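Local coordinates for protein NegoA.19184.a (Neisseria gonorrhoeae, PDB 5UEB) that is of unknown function but belongs to the DUF4265 family and folds into two antiparallel beta sheets, one of them packed against a pair of helices, at residues Gly76-Phe88 and Glu108-Tyr120. Numbering follows the deposited sequence. Where two conformers were deposited one is given.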
ATOM      1  N   GLY B  76     -10.687   1.484 -10.449  1.00 15.27           N
ATOM      2  CA  GLY B  76     -11.927   0.890 -10.008  1.00 15.69           C
ATOM      3  C   GLY B  76     -12.147  -0.525 -10.489  1.00 16.15           C
ATOM      4  O   GLY B  76     -13.116  -1.170 -10.053  1.00 19.50           O
ATOM      5  N   ASN B  77     -11.288  -1.026 -11.375  1.00 15.17           N
ATOM      6  CA  ASN B  77     -11.359  -2.411 -11.805  1.00 14.18           C
ATOM      7  C   ASN B  77     -10.919  -3.331 -10.670  1.00 14.34           C
ATOM      8  O   ASN B  77     -10.175  -2.935  -9.771  1.00 15.19           O
ATOM      9  CB  ASN B  77     -10.440  -2.648 -13.000  1.00 14.19           C
ATOM     10  CG  ASN B  77     -10.973  -2.034 -14.283  1.00 14.52           C
ATOM     11  OD1 ASN B  77     -12.180  -2.011 -14.517  1.00 17.72           O
ATOM     12  ND2 ASN B  77     -10.078  -1.560 -15.130  1.00 14.55           N
ATOM     13  N   THR B  78     -11.395  -4.576 -10.728  1.00 14.09           N
ATOM     14  CA  THR B  78     -11.041  -5.633  -9.789  1.00 13.36           C
ATOM     15  C   THR B  78     -10.193  -6.672 -10.513  1.00 15.65           C
ATOM     16  O   THR B  78     -10.447  -6.976 -11.680  1.00 14.65           O
ATOM     17  CB  THR B  78     -12.339  -6.291  -9.295  1.00 13.45           C
ATOM     18  OG1 THR B  78     -13.045  -5.375  -8.449  1.00 17.76           O
ATOM     19  CG2 THR B  78     -12.077  -7.580  -8.529  1.00 15.11           C
ATOM     20  N   THR B  79      -9.169  -7.202  -9.833  1.00 12.67           N
ATOM     21  CA  THR B  79      -8.318  -8.269 -10.359  1.00 11.88           C
ATOM     22  C   THR B  79      -8.501  -9.519  -9.505  1.00 13.04           C
ATOM     23  O   THR B  79      -8.292  -9.470  -8.290  1.00 12.03           O
ATOM     24  CB  THR B  79      -6.845  -7.854 -10.320  1.00 11.96           C
ATOM     25  OG1 THR B  79      -6.678  -6.584 -10.958  1.00 13.46           O
ATOM     26  CG2 THR B  79      -5.955  -8.904 -11.027  1.00 14.14           C
ATOM     27  N   ILE B  80      -8.880 -10.631 -10.142  1.00 10.77           N
ATOM     28  CA  ILE B  80      -9.105 -11.915  -9.478  1.00 11.09           C
ATOM     29  C   ILE B  80      -8.147 -12.921 -10.100  1.00 13.25           C
ATOM     30  O   ILE B  80      -8.106 -13.057 -11.327  1.00 14.84           O
ATOM     31  CB  ILE B  80     -10.562 -12.391  -9.660  1.00 10.32           C
ATOM     32  CG1 ILE B  80     -11.565 -11.336  -9.161  1.00 11.11           C
ATOM     33  CG2 ILE B  80     -10.764 -13.743  -8.964  1.00 12.93           C
ATOM     34  CD1 ILE B  80     -11.454 -11.006  -7.686  1.00 13.17           C
ATOM     35  N   ASN B  81      -7.378 -13.622  -9.260  1.00 13.04           N
ATOM     36  CA  ASN B  81      -6.496 -14.700  -9.707  1.00 13.25           C
ATOM     37  C   ASN B  81      -7.243 -16.016  -9.535  1.00 13.88           C
ATOM     38  O   ASN B  81      -7.861 -16.244  -8.491  1.00 13.84           O
ATOM     39  CB  ASN B  81      -5.225 -14.795  -8.862  1.00 15.15           C
ATOM     40  CG  ASN B  81      -4.453 -13.481  -8.732  1.00 14.45           C
ATOM     41  OD1 ASN B  81      -3.862 -13.223  -7.687  1.00 15.66           O
ATOM     42  ND2 ASN B  81      -4.408 -12.675  -9.799  1.00 12.58           N
ATOM     43  N   ILE B  82      -7.186 -16.884 -10.544  1.00 15.41           N
ATOM     44  CA  ILE B  82      -7.895 -18.166 -10.505  1.00 13.91           C
ATOM     45  C   ILE B  82      -6.943 -19.249 -10.978  1.00 15.54           C
ATOM     46  O   ILE B  82      -6.345 -19.127 -12.052  1.00 17.82           O
ATOM     47  CB  ILE B  82      -9.149 -18.179 -11.403  1.00 16.26           C
ATOM     48  CG1 ILE B  82     -10.053 -16.976 -11.117  1.00 16.09           C
ATOM     49  CG2 ILE B  82      -9.895 -19.521 -11.246  1.00 14.48           C
ATOM     50  CD1 ILE B  82     -11.259 -16.876 -12.052  1.00 14.61           C
ATOM     51  N   VAL B  83      -6.833 -20.327 -10.208  1.00 15.33           N
ATOM     52  CA  VAL B  83      -6.033 -21.476 -10.614  1.00 16.07           C
ATOM     53  C   VAL B  83      -6.916 -22.715 -10.566  1.00 15.14           C
ATOM     54  O   VAL B  83      -7.758 -22.850  -9.670  1.00 17.94           O
ATOM     55  CB  VAL B  83      -4.767 -21.624  -9.748  1.00 19.62           C
ATOM     56  CG1 VAL B  83      -5.123 -21.893  -8.326  1.00 19.46           C
ATOM     57  CG2 VAL B  83      -3.879 -22.737 -10.285  1.00 23.92           C
ATOM     58  N   VAL B  84      -6.752 -23.606 -11.549  1.00 17.82           N
ATOM     59  CA  VAL B  84      -7.582 -24.800 -11.654  1.00 18.55           C
ATOM     60  C   VAL B  84      -6.711 -26.049 -11.698  1.00 21.01           C
ATOM     61  O   VAL B  84      -5.513 -26.010 -12.002  1.00 21.81           O
ATOM     62  CB  VAL B  84      -8.571 -24.776 -12.845  1.00 19.31           C
ATOM     63  CG1 VAL B  84      -9.589 -23.676 -12.663  1.00 21.42           C
ATOM     64  CG2 VAL B  84      -7.822 -24.602 -14.161  1.00 21.22           C
ATOM     65  N   LEU B  85      -7.350 -27.175 -11.388  1.00 23.30           N
ATOM     66  CA  LEU B  85      -6.660 -28.458 -11.407  1.00 26.27           C
ATOM     67  C   LEU B  85      -6.327 -28.885 -12.831  1.00 29.89           C
ATOM     68  O   LEU B  85      -5.219 -29.367 -13.100  1.00 29.84           O
ATOM     69  CB  LEU B  85      -7.538 -29.507 -10.725  1.00 28.66           C
ATOM     70  CG  LEU B  85      -6.889 -30.453  -9.720  1.00 39.88           C
ATOM     71  CD1 LEU B  85      -6.138 -29.668  -8.663  1.00 44.25           C
ATOM     72  CD2 LEU B  85      -7.956 -31.327  -9.082  1.00 43.06           C
ATOM     73  N   ASP B  86      -7.269 -28.720 -13.763  1.00 29.69           N
ATOM     74  CA  ASP B  86      -7.042 -29.237 -15.109  1.00 36.44           C
ATOM     75  C   ASP B  86      -7.826 -28.497 -16.187  1.00 33.95           C
ATOM     76  O   ASP B  86      -7.423 -28.494 -17.354  1.00 42.97           O
ATOM     77  CB  ASP B  86      -7.330 -30.741 -15.165  1.00 49.11           C
ATOM     78  CG  ASP B  86      -8.747 -31.084 -14.736  1.00 58.15           C
ATOM     79  OD1 ASP B  86      -9.689 -30.766 -15.490  1.00 61.35           O
ATOM     80  OD2 ASP B  86      -8.917 -31.680 -13.648  1.00 56.32           O
ATOM     81  N   HIS B  87      -8.944 -27.873 -15.824  1.00 30.36           N
ATOM     82  CA  HIS B  87      -9.717 -27.139 -16.816  1.00 31.80           C
ATOM     83  C   HIS B  87     -10.550 -26.080 -16.113  1.00 25.48           C
ATOM     84  O   HIS B  87     -10.939 -26.249 -14.953  1.00 28.53           O
ATOM     85  CB  HIS B  87     -10.640 -28.074 -17.605  1.00 40.92           C
ATOM     86  CG  HIS B  87     -11.862 -28.491 -16.847  1.00 50.79           C
ATOM     87  ND1 HIS B  87     -11.859 -29.531 -15.942  1.00 52.96           N
ATOM     88  CD2 HIS B  87     -13.125 -28.002 -16.853  1.00 50.63           C
ATOM     89  CE1 HIS B  87     -13.068 -29.667 -15.426  1.00 53.91           C
ATOM     90  NE2 HIS B  87     -13.855 -28.751 -15.962  1.00 51.68           N
ATOM     91  N   PHE B  88     -10.816 -24.985 -16.829  1.00 24.77           N
ATOM     92  CA  PHE B  88     -11.767 -23.985 -16.364  1.00 21.57           C
ATOM     93  C   PHE B  88     -13.165 -24.409 -16.797  1.00 26.62           C
ATOM     94  O   PHE B  88     -13.394 -24.613 -17.997  1.00 26.85           O
ATOM     95  CB  PHE B  88     -11.421 -22.612 -16.930  1.00 20.05           C
ATOM     96  CG  PHE B  88     -10.174 -22.020 -16.339  1.00 18.72           C
ATOM     97  CD1 PHE B  88     -10.236 -21.281 -15.169  1.00 20.39           C
ATOM     98  CD2 PHE B  88      -8.939 -22.222 -16.936  1.00 20.42           C
ATOM     99  CE1 PHE B  88      -9.083 -20.743 -14.602  1.00 19.41           C
ATOM    100  CE2 PHE B  88      -7.784 -21.691 -16.375  1.00 19.44           C
ATOM    101  CZ  PHE B  88      -7.856 -20.955 -15.207  1.00 20.51           C
ATOM    102  N   GLU B 108      -1.877 -22.994 -18.986  1.00 25.38           N
ATOM    103  CA  GLU B 108      -3.190 -23.587 -19.200  1.00 27.22           C
ATOM    104  C   GLU B 108      -4.063 -23.634 -17.952  1.00 28.55           C
ATOM    105  O   GLU B 108      -5.275 -23.834 -18.078  1.00 29.24           O
ATOM    106  CB  GLU B 108      -3.044 -24.999 -19.769  1.00 29.24           C
ATOM    107  CG  GLU B 108      -2.403 -25.006 -21.141  1.00 40.77           C
ATOM    108  CD  GLU B 108      -3.167 -24.147 -22.132  1.00 43.52           C
ATOM    109  OE1 GLU B 108      -4.299 -24.526 -22.500  1.00 45.83           O
ATOM    110  OE2 GLU B 108      -2.644 -23.085 -22.531  1.00 41.15           O
ATOM    111  N   ASN B 109      -3.494 -23.450 -16.760  1.00 22.67           N
ATOM    112  CA  ASN B 109      -4.248 -23.660 -15.528  1.00 22.41           C
ATOM    113  C   ASN B 109      -4.377 -22.412 -14.664  1.00 21.56           C
ATOM    114  O   ASN B 109      -4.823 -22.516 -13.514  1.00 19.33           O
ATOM    115  CB  ASN B 109      -3.633 -24.799 -14.709  1.00 23.54           C
ATOM    116  CG  ASN B 109      -3.512 -26.080 -15.500  1.00 30.73           C
ATOM    117  OD1 ASN B 109      -2.415 -26.478 -15.884  1.00 39.43           O
ATOM    118  ND2 ASN B 109      -4.641 -26.731 -15.754  1.00 41.65           N
ATOM    119  N   TYR B 110      -4.017 -21.239 -15.173  1.00 17.54           N
ATOM    120  CA  TYR B 110      -4.019 -20.024 -14.369  1.00 16.88           C
ATOM    121  C   TYR B 110      -4.545 -18.870 -15.200  1.00 16.87           C
ATOM    122  O   TYR B 110      -4.139 -18.690 -16.357  1.00 16.73           O
ATOM    123  CB  TYR B 110      -2.603 -19.678 -13.890  1.00 15.99           C
ATOM    124  CG  TYR B 110      -2.527 -18.526 -12.904  1.00 14.98           C
ATOM    125  CD1 TYR B 110      -2.467 -17.199 -13.333  1.00 14.46           C
ATOM    126  CD2 TYR B 110      -2.497 -18.769 -11.538  1.00 22.44           C
ATOM    127  CE1 TYR B 110      -2.386 -16.156 -12.430  1.00 14.82           C
ATOM    128  CE2 TYR B 110      -2.421 -17.732 -10.624  1.00 20.98           C
ATOM    129  CZ  TYR B 110      -2.357 -16.428 -11.074  1.00 16.42           C
ATOM    130  OH  TYR B 110      -2.280 -15.409 -10.155  1.00 15.50           O
ATOM    131  N   LEU B 111      -5.432 -18.086 -14.602  1.00 15.19           N
ATOM    132  CA  LEU B 111      -5.966 -16.885 -15.217  1.00 15.02           C
ATOM    133  C   LEU B 111      -5.946 -15.763 -14.201  1.00 12.71           C
ATOM    134  O   LEU B 111      -6.182 -15.983 -13.011  1.00 15.01           O
ATOM    135  CB  LEU B 111      -7.455 -17.068 -15.604  1.00 20.46           C
ATOM    136  CG  LEU B 111      -7.834 -17.898 -16.823  1.00 24.50           C
ATOM    137  CD1 LEU B 111      -9.348 -17.997 -16.930  1.00 23.11           C
ATOM    138  CD2 LEU B 111      -7.239 -17.267 -18.076  1.00 24.94           C
ATOM    139  N   SER B 112      -5.679 -14.556 -14.673  0.73 11.21           N
ATOM    140  CA  SER B 112      -6.017 -13.360 -13.923  0.73 12.19           C
ATOM    141  C   SER B 112      -7.107 -12.634 -14.698  0.73 14.49           C
ATOM    142  O   SER B 112      -6.993 -12.459 -15.917  0.73 15.58           O
ATOM    143  CB  SER B 112      -4.780 -12.490 -13.712  0.73 12.84           C
ATOM    144  OG  SER B 112      -4.946 -11.615 -12.624  0.73 11.54           O
ATOM    145  N   VAL B 113      -8.165 -12.237 -13.992  1.00 13.06           N
ATOM    146  CA  VAL B 113      -9.393 -11.726 -14.590  1.00 14.24           C
ATOM    147  C   VAL B 113      -9.621 -10.302 -14.121  1.00 13.38           C
ATOM    148  O   VAL B 113      -9.559 -10.022 -12.918  1.00 12.53           O
ATOM    149  CB  VAL B 113     -10.593 -12.611 -14.215  1.00 13.99           C
ATOM    150  CG1 VAL B 113     -11.865 -12.091 -14.876  1.00 15.95           C
ATOM    151  CG2 VAL B 113     -10.309 -14.065 -14.593  1.00 18.27           C
ATOM    152  N   ASN B 114      -9.908  -9.412 -15.068  1.00 12.06           N
ATOM    153  CA  ASN B 114     -10.299  -8.042 -14.775  1.00 11.83           C
ATOM    154  C   ASN B 114     -11.815  -7.930 -14.810  1.00 13.65           C
ATOM    155  O   ASN B 114     -12.443  -8.311 -15.805  1.00 16.83           O
ATOM    156  CB  ASN B 114      -9.744  -7.071 -15.818  1.00 11.58           C
ATOM    157  CG  ASN B 114     -10.087  -5.644 -15.491  1.00 13.13           C
ATOM    158  OD1 ASN B 114      -9.452  -5.031 -14.634  1.00 13.50           O
ATOM    159  ND2 ASN B 114     -11.120  -5.107 -16.152  1.00 16.12           N
ATOM    160  N   PHE B 115     -12.394  -7.389 -13.737  1.00 13.11           N
ATOM    161  CA  PHE B 115     -13.809  -7.051 -13.714  1.00 12.32           C
ATOM    162  C   PHE B 115     -14.001  -5.547 -13.580  1.00 14.98           C
ATOM    163  O   PHE B 115     -13.422  -4.928 -12.675  1.00 16.27           O
ATOM    164  CB  PHE B 115     -14.534  -7.753 -12.550  1.00 15.36           C
ATOM    165  CG  PHE B 115     -14.679  -9.234 -12.728  1.00 13.50           C
ATOM    166  CD1 PHE B 115     -15.575  -9.748 -13.652  1.00 15.07           C
ATOM    167  CD2 PHE B 115     -13.922 -10.116 -11.971  1.00 15.39           C
ATOM    168  CE1 PHE B 115     -15.710 -11.114 -13.822  1.00 17.76           C
ATOM    169  CE2 PHE B 115     -14.058 -11.491 -12.135  1.00 16.93           C
ATOM    170  CZ  PHE B 115     -14.958 -11.991 -13.057  1.00 17.07           C
ATOM    171  N   PRO B 116     -14.821  -4.935 -14.429  1.00 15.08           N
ATOM    172  CA  PRO B 116     -15.127  -3.506 -14.288  1.00 15.85           C
ATOM    173  C   PRO B 116     -15.870  -3.239 -12.992  1.00 17.67           C
ATOM    174  O   PRO B 116     -16.360  -4.180 -12.342  1.00 16.87           O
ATOM    175  CB  PRO B 116     -16.024  -3.223 -15.504  1.00 19.60           C
ATOM    176  CG  PRO B 116     -15.728  -4.324 -16.479  1.00 18.25           C
ATOM    177  CD  PRO B 116     -15.425  -5.524 -15.635  1.00 14.28           C
ATOM    178  N   PRO B 117     -15.974  -1.975 -12.579  1.00 22.38           N
ATOM    179  CA  PRO B 117     -16.724  -1.651 -11.357  1.00 22.94           C
ATOM    180  C   PRO B 117     -18.087  -2.331 -11.318  1.00 23.68           C
ATOM    181  O   PRO B 117     -18.820  -2.351 -12.309  1.00 21.67           O
ATOM    182  CB  PRO B 117     -16.864  -0.125 -11.430  1.00 25.48           C
ATOM    183  CG  PRO B 117     -15.665   0.320 -12.216  1.00 23.10           C
ATOM    184  CD  PRO B 117     -15.402  -0.772 -13.218  1.00 19.86           C
ATOM    185  N   LYS B 118     -18.414  -2.900 -10.158  1.00 23.96           N
ATOM    186  CA  LYS B 118     -19.684  -3.522  -9.798  1.00 28.04           C
ATOM    187  C   LYS B 118     -19.895  -4.897 -10.436  1.00 25.57           C
ATOM    188  O   LYS B 118     -20.893  -5.547 -10.129  1.00 29.61           O
ATOM    189  CB  LYS B 118     -20.918  -2.631 -10.045  1.00 32.97           C
ATOM    190  CG  LYS B 118     -20.767  -1.210  -9.543  1.00 34.28           C
ATOM    191  CD  LYS B 118     -22.037  -0.401  -9.746  1.00 40.43           C
ATOM    192  CE  LYS B 118     -21.862   1.006  -9.206  1.00 49.48           C
ATOM    193  NZ  LYS B 118     -23.146   1.754  -9.139  1.00 61.13           N
ATOM    194  N   LYS B 119     -18.998  -5.367 -11.303  1.00 19.18           N
ATOM    195  CA  LYS B 119     -19.231  -6.629 -11.998  1.00 20.40           C
ATOM    196  C   LYS B 119     -18.769  -7.841 -11.199  1.00 18.85           C
ATOM    197  O   LYS B 119     -19.292  -8.941 -11.404  1.00 22.53           O
ATOM    198  CB  LYS B 119     -18.559  -6.619 -13.369  1.00 19.66           C
ATOM    199  CG  LYS B 119     -19.141  -5.604 -14.328  1.00 20.17           C
ATOM    200  CD  LYS B 119     -20.592  -5.914 -14.637  1.00 22.13           C
ATOM    201  CE  LYS B 119     -21.165  -4.873 -15.569  1.00 23.27           C
ATOM    202  NZ  LYS B 119     -22.493  -5.284 -16.063  1.00 28.69           N
ATOM    203  N   TYR B 120     -17.790  -7.677 -10.310  1.00 17.62           N
ATOM    204  CA  TYR B 120     -17.400  -8.752  -9.400  1.00 17.48           C
ATOM    205  C   TYR B 120     -18.354  -8.694  -8.215  1.00 22.53           C
ATOM    206  O   TYR B 120     -18.222  -7.838  -7.336  1.00 20.64           O
ATOM    207  CB  TYR B 120     -15.951  -8.566  -8.962  1.00 14.44           C
ATOM    208  CG  TYR B 120     -15.471  -9.636  -8.007  1.00 13.83           C
ATOM    209  CD1 TYR B 120     -15.313 -10.955  -8.435  1.00 12.55           C
ATOM    210  CD2 TYR B 120     -15.179  -9.333  -6.683  1.00 14.39           C
ATOM    211  CE1 TYR B 120     -14.894 -11.949  -7.560  1.00 13.99           C
ATOM    212  CE2 TYR B 120     -14.742 -10.317  -5.806  1.00 15.54           C
ATOM    213  CZ  TYR B 120     -14.597 -11.618  -6.255  1.00 14.43           C
ATOM    214  OH  TYR B 120     -14.156 -12.589  -5.379  1.00 13.83           O
TER
HETATM  215  O   HOH W   1     -14.382  -3.656  -9.973  1.00 24.43           O
HETATM  216  O   HOH W   2      -7.037  -6.006 -13.689  1.00 12.65           O
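The two central strands of a four-stranded antiparallel sheet pair here, Thr78-Val84 against Tyr110-Phe115, the N-to-C directions of the strand segments lying 159° apart. Reciprocal backbone bonds fix the register at Thr78-Phe115, Ile80-Val113 and Ile82-Leu111; Thr78 N reaches Phe115 O at 2.8 Å, and one further bond, Val84 N to Asn109 O, extends the pairing past Ile82.

The face carrying Thr78, Ile80, Ile82, Leu111, Val113 and Phe115 is mainly apolar, Thr78 OG1 being hydrogen-bonded to Gly145 N, and Leu124 and Leu128 of helix 122-133 cover part of it. Beyond Phe115 the chain turns back so that the Tyr120 ring lies over Ile80: Ile80 CD1 sits 3.6 Å from the centroid of the Tyr120 ring, a CH-pi contact over the face, while Ile80 CG1 meets the edge of the Phe115 ring. At the other end, Leu111 CD1 stands 3.7 Å from the centroid of Phe88, and Val84 CG2 covers the opposite face of that ring, which is thus clamped between two aliphatic groups.

The reverse face is richer in polar groups: Thr79, Asn81, Ser112 and Asn114. In the modelled conformer Ser112 OG bonds to Pro45 O and, tentatively, takes a weak bond from Asn81 ND2. Tyr110, its CG anti to the backbone N (chi1 -173°), runs alongside Asn81 with ring and amide planes 31° apart, and its OH bonds to Leu46 O. One water donates to both Thr79 OG1 and Asn114 OD1, at 2.8 Å each, bridging a non-hydrogen-bonded pair; Thr79 OG1 is also hydrogen-bonded to Leu51 O. The result is a four-stranded antiparallel sheet with helix 122-133 on its mainly apolar face and loop residues such as Pro45, Leu46 and Leu51 on the other.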